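Local coordinates for protein filamentous hemagglutinin (Bordetella pertussis, PDB 1RWR) that acts as an adhesin of the whooping-cough bacterium and carries an N-terminal beta-helical domain that probably directs its export by two-partner secretion, at residues V21-P26 with P67-Q72; V47-L52 with G61-N66; N107-N112 with G143-E148; R165-Q170 with V186-N191. All blocks are in the same frame, centred on the assembly; numbering follows the deposited sequence.

Interaction 1 of 4, residues V21-P26 with P67-Q72; sequences VNIADP and PNLTRQ
Asp25 grips two consecutive residues, Thr70 and Arg71, with one carboxylate. Asp25 OD1 accepts the backbone N of Thr70 at 2.9 Å, with the donor well above the carboxylate plane. Asp25 OD2 meets Thr70 OG1 at 2.7 Å and uses the syn lone pair. Asp25 CG lies anti to the backbone N (chi1 -159°), which swings the carboxylate over to the 67-72 loop. Arg71 adds a salt bridge from the edge of its guanidinium, Arg71 NH1 to Asp25 OD2 at 3.0 Å, but this bond is weak in angle. Further back, Asn68 ND2 donates to Ile23 O at 3.1 Å. The acceptor lies in the Asn68 amide plane, whereas the donor stands above the Ile23 carbonyl plane. The apolar part is small. Leu69 CD2 rests against Pro26 CD at 3.7 Å, and the two side chains cross at about a right angle. The same methyl faces Ile23 CG1. The contact begins at the end of strand 20-22, where Asn22 ND2 touches Pro67 CD, and runs on into the loop after it. There Val21 pairs with strand 45-50, and Ile23 packs on Phe48 and on Ser32 and Asn34 of strand 31-36.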
loop_
_atom_site.group_PDB
_atom_site.type_symbol
_atom_site.label_atom_id
_atom_site.label_comp_id
_atom_site.label_asym_id
_atom_site.label_seq_id
_atom_site.Cartn_x
_atom_site.Cartn_y
_atom_site.Cartn_z
ATOM N N VAL A 21 18.383 -0.189 6.573
ATOM C CA VAL A 21 18.147 1.230 6.451
ATOM C C VAL A 21 18.203 1.828 7.837
ATOM O O VAL A 21 17.316 1.559 8.667
ATOM C CB VAL A 21 16.770 1.534 5.815
ATOM C CG1 VAL A 21 16.561 3.025 5.725
ATOM C CG2 VAL A 21 16.652 0.889 4.443
ATOM N N ASN A 22 19.265 2.598 8.101
ATOM C CA ASN A 22 19.319 3.455 9.278
ATOM C C ASN A 22 18.503 4.720 8.993
ATOM O O ASN A 22 19.012 5.723 8.516
ATOM C CB ASN A 22 20.767 3.763 9.684
ATOM C CG ASN A 22 21.404 2.623 10.423
ATOM O OD1 ASN A 22 20.712 1.785 10.989
ATOM N ND2 ASN A 22 22.756 2.560 10.407
ATOM N N ILE A 23 17.208 4.612 9.294
ATOM C CA ILE A 23 16.245 5.660 9.085
ATOM C C ILE A 23 16.641 6.928 9.855
ATOM O O ILE A 23 17.368 6.851 10.852
ATOM C CB ILE A 23 14.821 5.205 9.520
ATOM C CG1 ILE A 23 14.760 4.782 11.001
ATOM C CG2 ILE A 23 14.322 4.030 8.668
ATOM C CD1 ILE A 23 13.299 4.637 11.513
ATOM N N ALA A 24 16.142 8.060 9.376
ATOM C CA ALA A 24 16.309 9.352 10.013
ATOM C C ALA A 24 15.610 9.421 11.347
ATOM O O ALA A 24 14.570 8.787 11.578
ATOM C CB ALA A 24 15.798 10.470 9.080
ATOM N N ASP A 25 16.168 10.224 12.245
ATOM C CA ASP A 25 15.504 10.461 13.535
ATOM C C ASP A 25 14.092 10.984 13.270
ATOM O O ASP A 25 13.923 11.885 12.446
ATOM C CB ASP A 25 16.319 11.473 14.340
ATOM C CG ASP A 25 16.050 11.428 15.808
ATOM O OD1 ASP A 25 15.551 10.393 16.310
ATOM O OD2 ASP A 25 16.346 12.423 16.540
ATOM N N PRO A 26 13.063 10.428 13.904
ATOM C CA PRO A 26 11.705 10.917 13.686
ATOM C C PRO A 26 11.480 12.305 14.244
ATOM O O PRO A 26 12.191 12.765 15.162
ATOM C CB PRO A 26 10.811 9.920 14.442
ATOM C CG PRO A 26 11.687 9.303 15.425
ATOM C CD PRO A 26 13.074 9.231 14.777
ATOM N N PRO A 67 22.283 4.708 14.735
ATOM C CA PRO A 67 22.953 5.854 15.357
ATOM C C PRO A 67 22.235 7.184 15.169
ATOM O O PRO A 67 22.547 8.124 15.904
ATOM C CB PRO A 67 24.312 5.858 14.670
ATOM C CG PRO A 67 24.033 5.251 13.390
ATOM C CD PRO A 67 23.088 4.144 13.637
ATOM N N ASN A 68 21.287 7.265 14.225
ATOM C CA ASN A 68 20.527 8.461 13.992
ATOM C C ASN A 68 19.469 8.731 15.059
ATOM O O ASN A 68 19.045 9.875 15.214
ATOM C CB ASN A 68 19.798 8.410 12.634
ATOM C CG ASN A 68 20.752 8.419 11.433
ATOM O OD1 ASN A 68 21.882 8.946 11.495
ATOM N ND2 ASN A 68 20.274 7.885 10.313
ATOM N N LEU A 69 18.999 7.681 15.734
ATOM C CA LEU A 69 17.825 7.781 16.578
ATOM C C LEU A 69 18.097 8.362 17.966
ATOM O O LEU A 69 19.016 7.921 18.650
ATOM C CB LEU A 69 17.153 6.422 16.779
ATOM C CG LEU A 69 16.641 5.717 15.522
ATOM C CD1 LEU A 69 16.008 4.364 15.859
ATOM C CD2 LEU A 69 15.707 6.656 14.679
ATOM N N THR A 70 17.311 9.371 18.330
ATOM C CA THR A 70 17.146 9.805 19.713
ATOM C C THR A 70 15.822 9.281 20.302
ATOM O O THR A 70 15.606 9.332 21.526
ATOM C CB THR A 70 17.185 11.334 19.841
ATOM O OG1 THR A 70 16.084 11.938 19.152
ATOM C CG2 THR A 70 18.420 11.911 19.235
ATOM N N ARG A 71 14.934 8.811 19.425
ATOM C CA ARG A 71 13.706 8.132 19.793
ATOM C C ARG A 71 13.308 7.247 18.602
ATOM O O ARG A 71 13.774 7.430 17.495
ATOM C CB ARG A 71 12.556 9.082 20.105
ATOM C CG ARG A 71 12.182 10.025 18.975
ATOM C CD ARG A 71 11.407 11.304 19.514
ATOM N NE ARG A 71 11.521 12.593 18.813
ATOM C CZ ARG A 71 12.494 13.024 17.990
ATOM N NH1 ARG A 71 13.541 12.278 17.645
ATOM N NH2 ARG A 71 12.402 14.265 17.485
ATOM N N GLN A 72 12.412 6.319 18.872
ATOM C CA GLN A 72 11.918 5.423 17.846
ATOM C C GLN A 72 10.756 6.046 17.090
ATOM O O GLN A 72 9.955 6.787 17.648
ATOM C CB GLN A 72 11.535 4.080 18.469
ATOM C CG GLN A 72 12.717 3.361 19.084
ATOM C CD GLN A 72 12.332 2.158 19.881
ATOM O OE1 GLN A 72 11.485 2.272 20.785
ATOM N NE2 GLN A 72 12.933 0.983 19.566
#

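Interaction 2 of 4, residues V47-L52 with G61-N66; sequences VFNNGL and GALTKN
An Asx turn ends strand 45-50 at the N-terminal part of this beta-helical TPS domain, and the 61-66 segment docks against it. Asn49 and Asn66 carry the contact. In the turn, Asn49 OD1 accepts the backbone N of Gly51, two residues on, at 3.0 Å. The other half of the same amide reaches across: Asn49 ND2 donates to Thr64 O at 2.9 Å, and the donor stands nearly in line with the carbonyl bond. Both ends of the amide are therefore held, which should fix its rotation. Asn49 ND2 has a second acceptor in Asn22 OD1.

Asn66 returns the grip. Asn66 N donates to Gly51 O at 3.1 Å. Its side chain slides past that of Asn49 in the opposite direction, with Asn66 CB 3.6 Å from Asn49 CG and the amide planes 43° apart. Asn66 CG is anti to the backbone N (chi1 180°), and this brings ND2 to the strand carbonyl of Asn49. Asn66 ND2 also donates to Ile23 O, and Asn66 OD1 accepts from Asn68 N.

Apolar and aliphatic groups border the amides. Val47 CG1 and Leu63 CD1 meet tip to tip at 4.0 Å, and Tyr95 of strand 91-96 touches both residues. Lys65 lays its aliphatic chain past Leu52 O, and its NZ forms a salt bridge with Asp54. The bond from Asn66 ND2 to Asn49 O measures 2.9 Å and is fairly straight, 163° at the hydrogen, in the plane of the carbonyl.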
loop_
_atom_site.group_PDB
_atom_site.type_symbol
_atom_site.label_atom_id
_atom_site.label_comp_id
_atom_site.label_asym_id
_atom_site.label_seq_id
_atom_site.Cartn_x
_atom_site.Cartn_y
_atom_site.Cartn_z
ATOM N N VAL A 47 15.721 -4.475 5.989
ATOM C CA VAL A 47 15.449 -4.223 7.391
ATOM C C VAL A 47 15.458 -2.710 7.635
ATOM O O VAL A 47 16.479 -2.053 7.384
ATOM C CB VAL A 47 16.499 -4.914 8.276
ATOM C CG1 VAL A 47 16.279 -4.583 9.778
ATOM C CG2 VAL A 47 16.455 -6.384 8.030
ATOM N N PHE A 48 14.368 -2.185 8.189
ATOM C CA PHE A 48 14.317 -0.817 8.649
ATOM C C PHE A 48 14.758 -0.783 10.104
ATOM O O PHE A 48 14.175 -1.450 10.945
ATOM C CB PHE A 48 12.904 -0.236 8.548
ATOM C CG PHE A 48 12.442 -0.043 7.155
ATOM C CD1 PHE A 48 12.775 1.093 6.456
ATOM C CD2 PHE A 48 11.691 -1.040 6.535
ATOM C CE1 PHE A 48 12.318 1.260 5.128
ATOM C CE2 PHE A 48 11.271 -0.890 5.254
ATOM C CZ PHE A 48 11.576 0.257 4.545
ATOM N N ASN A 49 15.789 -0.010 10.402
ATOM C CA ASN A 49 16.381 -0.054 11.747
ATOM C C ASN A 49 15.722 0.954 12.657
ATOM O O ASN A 49 16.093 2.106 12.680
ATOM C CB ASN A 49 17.910 0.142 11.700
ATOM C CG ASN A 49 18.587 -0.134 13.046
ATOM O OD1 ASN A 49 17.919 -0.301 14.081
ATOM N ND2 ASN A 49 19.922 -0.157 13.044
ATOM N N ASN A 50 14.737 0.491 13.425
ATOM C CA ASN A 50 14.063 1.329 14.419
ATOM C C ASN A 50 14.482 0.924 15.839
ATOM O O ASN A 50 13.653 0.930 16.785
ATOM C CB ASN A 50 12.558 1.189 14.256
ATOM C CG ASN A 50 11.761 2.376 14.780
ATOM O OD1 ASN A 50 12.245 3.509 14.894
ATOM N ND2 ASN A 50 10.470 2.123 15.020
ATOM N N GLY A 51 15.759 0.558 15.964
ATOM C CA GLY A 51 16.306 0.003 17.187
ATOM C C GLY A 51 17.174 0.994 17.941
ATOM O O GLY A 51 17.978 1.677 17.357
ATOM N N LEU A 52 16.953 1.092 19.245
ATOM C CA LEU A 52 17.843 1.832 20.152
ATOM C C LEU A 52 18.909 0.954 20.788
ATOM O O LEU A 52 19.836 1.474 21.434
ATOM C CB LEU A 52 17.005 2.502 21.244
ATOM C CG LEU A 52 15.983 3.535 20.799
ATOM C CD1 LEU A 52 15.233 4.094 22.009
ATOM C CD2 LEU A 52 16.577 4.682 20.003
ATOM N N GLY A 61 19.869 -10.999 10.302
ATOM C CA GLY A 61 20.819 -11.328 11.362
ATOM C C GLY A 61 21.226 -10.079 12.155
ATOM O O GLY A 61 20.492 -9.092 12.243
ATOM N N ALA A 62 22.414 -10.135 12.738
ATOM C CA ALA A 62 22.858 -9.137 13.675
ATOM C C ALA A 62 22.953 -7.739 13.102
ATOM O O ALA A 62 23.350 -7.519 11.947
ATOM C CB ALA A 62 24.234 -9.555 14.292
ATOM N N LEU A 63 22.561 -6.769 13.917
ATOM C CA LEU A 63 22.787 -5.386 13.582
ATOM C C LEU A 63 22.884 -4.565 14.840
ATOM O O LEU A 63 22.407 -4.965 15.891
ATOM C CB LEU A 63 21.666 -4.843 12.674
ATOM C CG LEU A 63 20.307 -4.522 13.318
ATOM C CD1 LEU A 63 19.321 -3.929 12.265
ATOM C CD2 LEU A 63 19.678 -5.738 13.976
ATOM N N THR A 64 23.489 -3.396 14.717
ATOM C CA THR A 64 23.627 -2.497 15.848
ATOM C C THR A 64 22.508 -1.479 15.850
ATOM O O THR A 64 21.814 -1.297 14.861
ATOM C CB THR A 64 25.003 -1.780 15.834
ATOM O OG1 THR A 64 25.184 -1.072 14.621
ATOM C CG2 THR A 64 26.141 -2.783 15.800
ATOM N N LYS A 65 22.328 -0.819 16.977
ATOM C CA LYS A 65 21.344 0.239 17.061
ATOM C C LYS A 65 21.571 1.276 15.964
ATOM O O LYS A 65 22.684 1.451 15.464
ATOM C CB LYS A 65 21.397 0.896 18.423
ATOM C CG LYS A 65 22.650 1.678 18.674
ATOM C CD LYS A 65 22.677 2.175 20.114
ATOM C CE LYS A 65 23.152 1.094 21.082
ATOM N NZ LYS A 65 24.461 0.466 20.771
ATOM N N ASN A 66 20.496 1.966 15.606
ATOM C CA ASN A 66 20.536 3.012 14.596
ATOM C C ASN A 66 21.110 4.295 15.193
ATOM O O ASN A 66 20.476 4.921 16.050
ATOM C CB ASN A 66 19.122 3.253 14.098
ATOM C CG ASN A 66 19.036 4.313 13.058
ATOM O OD1 ASN A 66 19.964 5.078 12.863
ATOM N ND2 ASN A 66 17.895 4.374 12.378
#

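Interaction 3 of 4, residues N107-N112 with G143-E148; sequences NGISVN and GTVTIE
Glu148 reaches over the end of the neighbouring strand, past Val111 O, to Asn112 and Ser110. Glu148 CB lies 3.6 Å from Asn112 OD1 and also near Val111 O. CG passes over the same carbonyl. With CG anti to the carbonyl carbon (chi1 -57°) and an extended chain, the carboxylate spans to the other strand. There Glu148 OE1 touches Asn112 CB at 3.4 Å. Glu148 OE2 faces Ser110 CB and takes a bond from a water at 2.7 Å; that water also bonds Ser110 OG. Asn112 OD1 itself accepts from Gly150 N.

Behind this, strands 109-111 and 144-147 run parallel, 8° apart. Ile109 N, Thr146 N, Val111 N and Glu148 N donate in turn to Thr144 O, Ile109 O, Thr146 O and Val111 O. Val111 and Ile147 lie side by side on the apolar face, with Val111 CB 3.6 Å from Ile147 CD1, and Val152 covers them. This face turns toward the interior of the beta-helix. On the Ser110 and Thr146 face, a second water joins Ile109 O to Thr146 OG1. The four backbone bonds therefore set the register, while Glu148 OE2 and Ser110 OG, 4.1 Å apart, are joined through water and not directly.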
loop_
_atom_site.group_PDB
_atom_site.type_symbol
_atom_site.label_atom_id
_atom_site.label_comp_id
_atom_site.label_asym_id
_atom_site.label_seq_id
_atom_site.Cartn_x
_atom_site.Cartn_y
_atom_site.Cartn_z
ATOM N N ASN A 107 6.715 8.005 -9.441
ATOM C CA ASN A 107 7.060 7.392 -10.724
ATOM C C ASN A 107 6.461 6.025 -10.939
ATOM O O ASN A 107 6.419 5.527 -12.065
ATOM C CB ASN A 107 8.562 7.319 -10.848
ATOM C CG ASN A 107 9.203 8.678 -10.679
ATOM O OD1 ASN A 107 8.883 9.630 -11.439
ATOM N ND2 ASN A 107 10.034 8.816 -9.669
ATOM N N GLY A 108 5.997 5.399 -9.854
ATOM C CA GLY A 108 5.415 4.080 -9.923
ATOM C C GLY A 108 6.037 3.093 -8.960
ATOM O O GLY A 108 7.180 3.253 -8.522
ATOM N N ILE A 109 5.257 2.068 -8.627
ATOM C CA ILE A 109 5.757 0.954 -7.826
ATOM C C ILE A 109 5.262 -0.358 -8.399
ATOM O O ILE A 109 4.066 -0.491 -8.699
ATOM C CB ILE A 109 5.276 1.080 -6.364
ATOM C CG1 ILE A 109 5.642 2.424 -5.753
ATOM C CG2 ILE A 109 5.792 -0.088 -5.557
ATOM C CD1 ILE A 109 5.047 2.593 -4.355
ATOM N N SER A 110 6.169 -1.324 -8.542
ATOM C CA SER A 110 5.764 -2.678 -8.877
ATOM C C SER A 110 6.091 -3.584 -7.682
ATOM O O SER A 110 7.122 -3.394 -7.007
ATOM C CB SER A 110 6.429 -3.114 -10.179
ATOM O OG SER A 110 7.807 -3.081 -10.044
ATOM N N VAL A 111 5.191 -4.532 -7.421
ATOM C CA VAL A 111 5.235 -5.354 -6.243
ATOM C C VAL A 111 5.161 -6.826 -6.635
ATOM O O VAL A 111 4.280 -7.212 -7.359
ATOM C CB VAL A 111 4.058 -5.012 -5.351
ATOM C CG1 VAL A 111 4.109 -5.782 -4.069
ATOM C CG2 VAL A 111 4.010 -3.515 -5.017
ATOM N N ASN A 112 6.083 -7.637 -6.132
ATOM C CA ASN A 112 6.070 -9.073 -6.452
ATOM C C ASN A 112 6.503 -9.931 -5.275
ATOM O O ASN A 112 7.677 -10.024 -4.964
ATOM C CB ASN A 112 6.975 -9.357 -7.645
ATOM C CG ASN A 112 6.762 -10.760 -8.190
ATOM O OD1 ASN A 112 5.652 -11.177 -8.352
ATOM N ND2 ASN A 112 7.841 -11.494 -8.443
ATOM N N GLY A 143 1.115 8.191 -11.485
ATOM C CA GLY A 143 1.786 6.955 -11.107
ATOM C C GLY A 143 0.870 5.778 -11.005
ATOM O O GLY A 143 -0.277 5.902 -10.588
ATOM N N THR A 144 1.415 4.612 -11.315
ATOM C CA THR A 144 0.717 3.324 -11.198
ATOM C C THR A 144 1.384 2.434 -10.144
ATOM O O THR A 144 2.612 2.380 -10.068
ATOM C CB THR A 144 0.779 2.614 -12.538
ATOM O OG1 THR A 144 0.092 3.399 -13.545
ATOM C CG2 THR A 144 0.103 1.249 -12.473
ATOM N N VAL A 145 0.593 1.696 -9.372
ATOM C CA VAL A 145 1.103 0.581 -8.574
ATOM C C VAL A 145 0.601 -0.673 -9.244
ATOM O O VAL A 145 -0.586 -0.799 -9.515
ATOM C CB VAL A 145 0.618 0.611 -7.125
ATOM C CG1 VAL A 145 0.946 -0.714 -6.357
ATOM C CG2 VAL A 145 1.168 1.832 -6.410
ATOM N N THR A 146 1.509 -1.577 -9.548
ATOM C CA THR A 146 1.180 -2.877 -10.105
ATOM C C THR A 146 1.534 -3.989 -9.127
ATOM O O THR A 146 2.675 -4.093 -8.675
ATOM C CB THR A 146 1.962 -3.096 -11.410
ATOM O OG1 THR A 146 1.617 -2.089 -12.385
ATOM C CG2 THR A 146 1.600 -4.436 -11.995
ATOM N N ILE A 147 0.539 -4.790 -8.762
ATOM C CA ILE A 147 0.769 -5.971 -7.985
ATOM C C ILE A 147 0.923 -7.103 -9.006
ATOM O O ILE A 147 -0.018 -7.431 -9.698
ATOM C CB ILE A 147 -0.409 -6.260 -6.995
ATOM C CG1 ILE A 147 -0.675 -5.078 -6.050
ATOM C CG2 ILE A 147 -0.101 -7.516 -6.216
ATOM C CD1 ILE A 147 0.512 -4.545 -5.371
ATOM N N GLU A 148 2.129 -7.620 -9.110
ATOM C CA GLU A 148 2.460 -8.721 -10.007
ATOM C C GLU A 148 2.036 -10.059 -9.440
ATOM O O GLU A 148 1.556 -10.171 -8.314
ATOM C CB GLU A 148 3.962 -8.705 -10.344
ATOM C CG GLU A 148 4.417 -7.398 -10.961
ATOM C CD GLU A 148 5.893 -7.340 -11.278
ATOM O OE1 GLU A 148 6.627 -8.260 -10.855
ATOM O OE2 GLU A 148 6.321 -6.362 -11.969
HETATM O O HOH W 1 3.897 4.590 -13.068
HETATM O O HOH W 2 3.588 -0.055 -11.705
HETATM O O HOH W 3 8.765 -5.413 -11.305
#

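Interaction 4 of 4, residues R165-Q170 with V186-N191; sequences RLVKLQ and VVAGAN
Val186 meets Val167 at the start of the 186-191 segment. Val186 CG1 fits against both methyls of Val167, at 3.8 Å from Val167 CG1 and also from Val167 CG2. The two side chains cross at a slant. Val186 CG1 is anti to the backbone N (chi1 177°), which points this methyl at strand 166-169. Ile217 of strand 215-219 also touches Val186.

Ala188 comes next and turns its side chain toward the other segment. Ala188 CB lies 3.8 Å from Arg165 O and only grazes Val167 CG2. Ala216 and Ile217 pack on it as well.

Gly189 brings the backbone itself close. Gly189 N donates to Arg165 O at 3.1 Å, a weak bond bent to 131° at the hydrogen. The phi of Gly189 is positive, 113°. With this backbone shape a side chain would jam against the preceding carbonyl O, which glycine avoids as the chain leaves strand 183-188.

Ala190 then covers one face of the Arg165 guanidinium. Ala190 CB stands 3.8 Å from Arg165 CZ, offset toward the rim. Arg165 bends at chi2 (70°), which folds Arg165 CD back to Gly189 C at 3.6 Å. Asp236 ties the two residues together: it forms a salt bridge with Arg165 NE and accepts from Ala190 N. Arg165 NH1 donates to Ala207 O and Gln141 O, so the buried charge is well supplied with partners. Asn191 folds back with a weak bond from its ND2 to Ala188 O.

Inward-facing aliphatic side chains from two sheets, meeting near a corner of the coil, are typical of a right-handed parallel beta-helix.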
loop_
_atom_site.group_PDB
_atom_site.type_symbol
_atom_site.label_atom_id
_atom_site.label_comp_id
_atom_site.label_asym_id
_atom_site.label_seq_id
_atom_site.Cartn_x
_atom_site.Cartn_y
_atom_site.Cartn_z
ATOM N N ARG A 165 -2.457 6.779 -8.825
ATOM C CA ARG A 165 -3.334 7.320 -9.839
ATOM C C ARG A 165 -4.078 6.188 -10.519
ATOM O O ARG A 165 -5.271 6.285 -10.738
ATOM C CB ARG A 165 -2.581 8.193 -10.838
ATOM C CG ARG A 165 -3.494 9.049 -11.741
ATOM C CD ARG A 165 -4.179 10.188 -10.944
ATOM N NE ARG A 165 -5.281 10.849 -11.637
ATOM C CZ ARG A 165 -5.166 11.920 -12.471
ATOM N NH1 ARG A 165 -3.997 12.391 -12.855
ATOM N NH2 ARG A 165 -6.258 12.464 -12.984
ATOM N N LEU A 166 -3.334 5.153 -10.860
ATOM C CA LEU A 166 -3.872 3.910 -11.413
ATOM C C LEU A 166 -3.347 2.716 -10.634
ATOM O O LEU A 166 -2.232 2.725 -10.116
ATOM C CB LEU A 166 -3.434 3.737 -12.869
ATOM C CG LEU A 166 -3.829 4.833 -13.870
ATOM C CD1 LEU A 166 -3.170 4.524 -15.224
ATOM C CD2 LEU A 166 -5.352 5.003 -14.031
ATOM N N VAL A 167 -4.121 1.645 -10.616
ATOM C CA VAL A 167 -3.706 0.434 -9.911
ATOM C C VAL A 167 -4.028 -0.782 -10.772
ATOM O O VAL A 167 -5.131 -0.891 -11.296
ATOM C CB VAL A 167 -4.342 0.298 -8.519
ATOM C CG1 VAL A 167 -3.828 -0.970 -7.812
ATOM C CG2 VAL A 167 -4.088 1.506 -7.687
ATOM N N LYS A 168 -3.050 -1.666 -10.926
ATOM C CA LYS A 168 -3.228 -2.934 -11.652
ATOM C C LYS A 168 -3.013 -4.076 -10.655
ATOM O O LYS A 168 -1.998 -4.098 -9.950
ATOM C CB LYS A 168 -2.254 -3.004 -12.801
ATOM C CG LYS A 168 -2.581 -1.905 -13.842
ATOM C CD LYS A 168 -1.636 -1.841 -14.996
ATOM C CE LYS A 168 -2.137 -0.820 -16.088
ATOM N NZ LYS A 168 -3.555 -0.219 -15.993
ATOM N N LEU A 169 -3.982 -4.990 -10.590
ATOM C CA LEU A 169 -3.961 -6.103 -9.652
ATOM C C LEU A 169 -3.861 -7.404 -10.429
ATOM O O LEU A 169 -4.872 -7.907 -10.933
ATOM C CB LEU A 169 -5.194 -6.093 -8.779
ATOM C CG LEU A 169 -5.435 -4.803 -7.983
ATOM C CD1 LEU A 169 -6.835 -4.743 -7.414
ATOM C CD2 LEU A 169 -4.335 -4.640 -6.904
ATOM N N GLN A 170 -2.641 -7.910 -10.528
ATOM C CA GLN A 170 -2.325 -9.129 -11.287
ATOM C C GLN A 170 -1.720 -10.232 -10.411
ATOM O O GLN A 170 -1.064 -11.171 -10.901
ATOM C CB GLN A 170 -1.429 -8.791 -12.466
ATOM C CG GLN A 170 -2.111 -7.856 -13.444
ATOM C CD GLN A 170 -1.155 -7.169 -14.406
ATOM O OE1 GLN A 170 0.019 -7.520 -14.508
ATOM N NE2 GLN A 170 -1.677 -6.198 -15.135
ATOM N N VAL A 186 -7.734 -0.034 -1.736
ATOM C CA VAL A 186 -7.103 0.376 -2.980
ATOM C C VAL A 186 -7.829 1.673 -3.380
ATOM O O VAL A 186 -9.071 1.692 -3.521
ATOM C CB VAL A 186 -7.245 -0.677 -4.080
ATOM C CG1 VAL A 186 -6.623 -0.168 -5.387
ATOM C CG2 VAL A 186 -6.627 -1.980 -3.685
ATOM N N VAL A 187 -7.074 2.763 -3.480
ATOM C CA VAL A 187 -7.638 4.105 -3.692
ATOM C C VAL A 187 -6.952 4.684 -4.916
ATOM O O VAL A 187 -5.721 4.962 -4.891
ATOM C CB VAL A 187 -7.406 4.984 -2.473
ATOM C CG1 VAL A 187 -7.859 6.435 -2.725
ATOM C CG2 VAL A 187 -8.092 4.377 -1.236
ATOM N N ALA A 188 -7.713 4.815 -6.002
ATOM C CA ALA A 188 -7.192 5.311 -7.262
ATOM C C ALA A 188 -7.752 6.665 -7.606
ATOM O O ALA A 188 -8.854 7.024 -7.152
ATOM C CB ALA A 188 -7.480 4.323 -8.384
ATOM N N GLY A 189 -6.995 7.421 -8.378
ATOM C CA GLY A 189 -7.421 8.738 -8.851
ATOM C C GLY A 189 -6.585 9.857 -8.254
ATOM O O GLY A 189 -5.654 9.624 -7.490
ATOM N N ALA A 190 -6.908 11.073 -8.671
ATOM C CA ALA A 190 -6.241 12.260 -8.179
ATOM C C ALA A 190 -6.879 12.620 -6.864
ATOM O O ALA A 190 -8.019 13.090 -6.809
ATOM C CB ALA A 190 -6.332 13.393 -9.194
ATOM N N ASN A 191 -6.152 12.307 -5.810
ATOM C CA ASN A 191 -6.634 12.451 -4.444
ATOM C C ASN A 191 -5.576 12.971 -3.517
ATOM O O ASN A 191 -4.407 12.683 -3.672
ATOM C CB ASN A 191 -7.073 11.089 -3.866
ATOM C CG ASN A 191 -8.329 10.528 -4.513
ATOM O OD1 ASN A 191 -9.394 11.121 -4.447
ATOM N ND2 ASN A 191 -8.194 9.356 -5.133
#

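From the N terminus, interaction 1 opens at the end of strand 20-22 and closes a loop at 67-72. Interaction 2 is nested inside it, joining 47-52 to 61-66. The two touch: strands 20-22 and 45-50 are neighbours in one sheet. Together they fasten the 61-72 region to strands 20-22 and 45-50 at the N-terminal end. The chain then goes on to interaction 3, which closes a loop of 30 residues between 107-112 and 143-148. Interaction 4 follows in series, from 165-170 to 186-191. It touches interaction 3, because strands 144-147 and 166-169 lie side by side. It also links that sheet to strand 183-188 of another. Interactions 1 and 4 have centres about 31 Å apart.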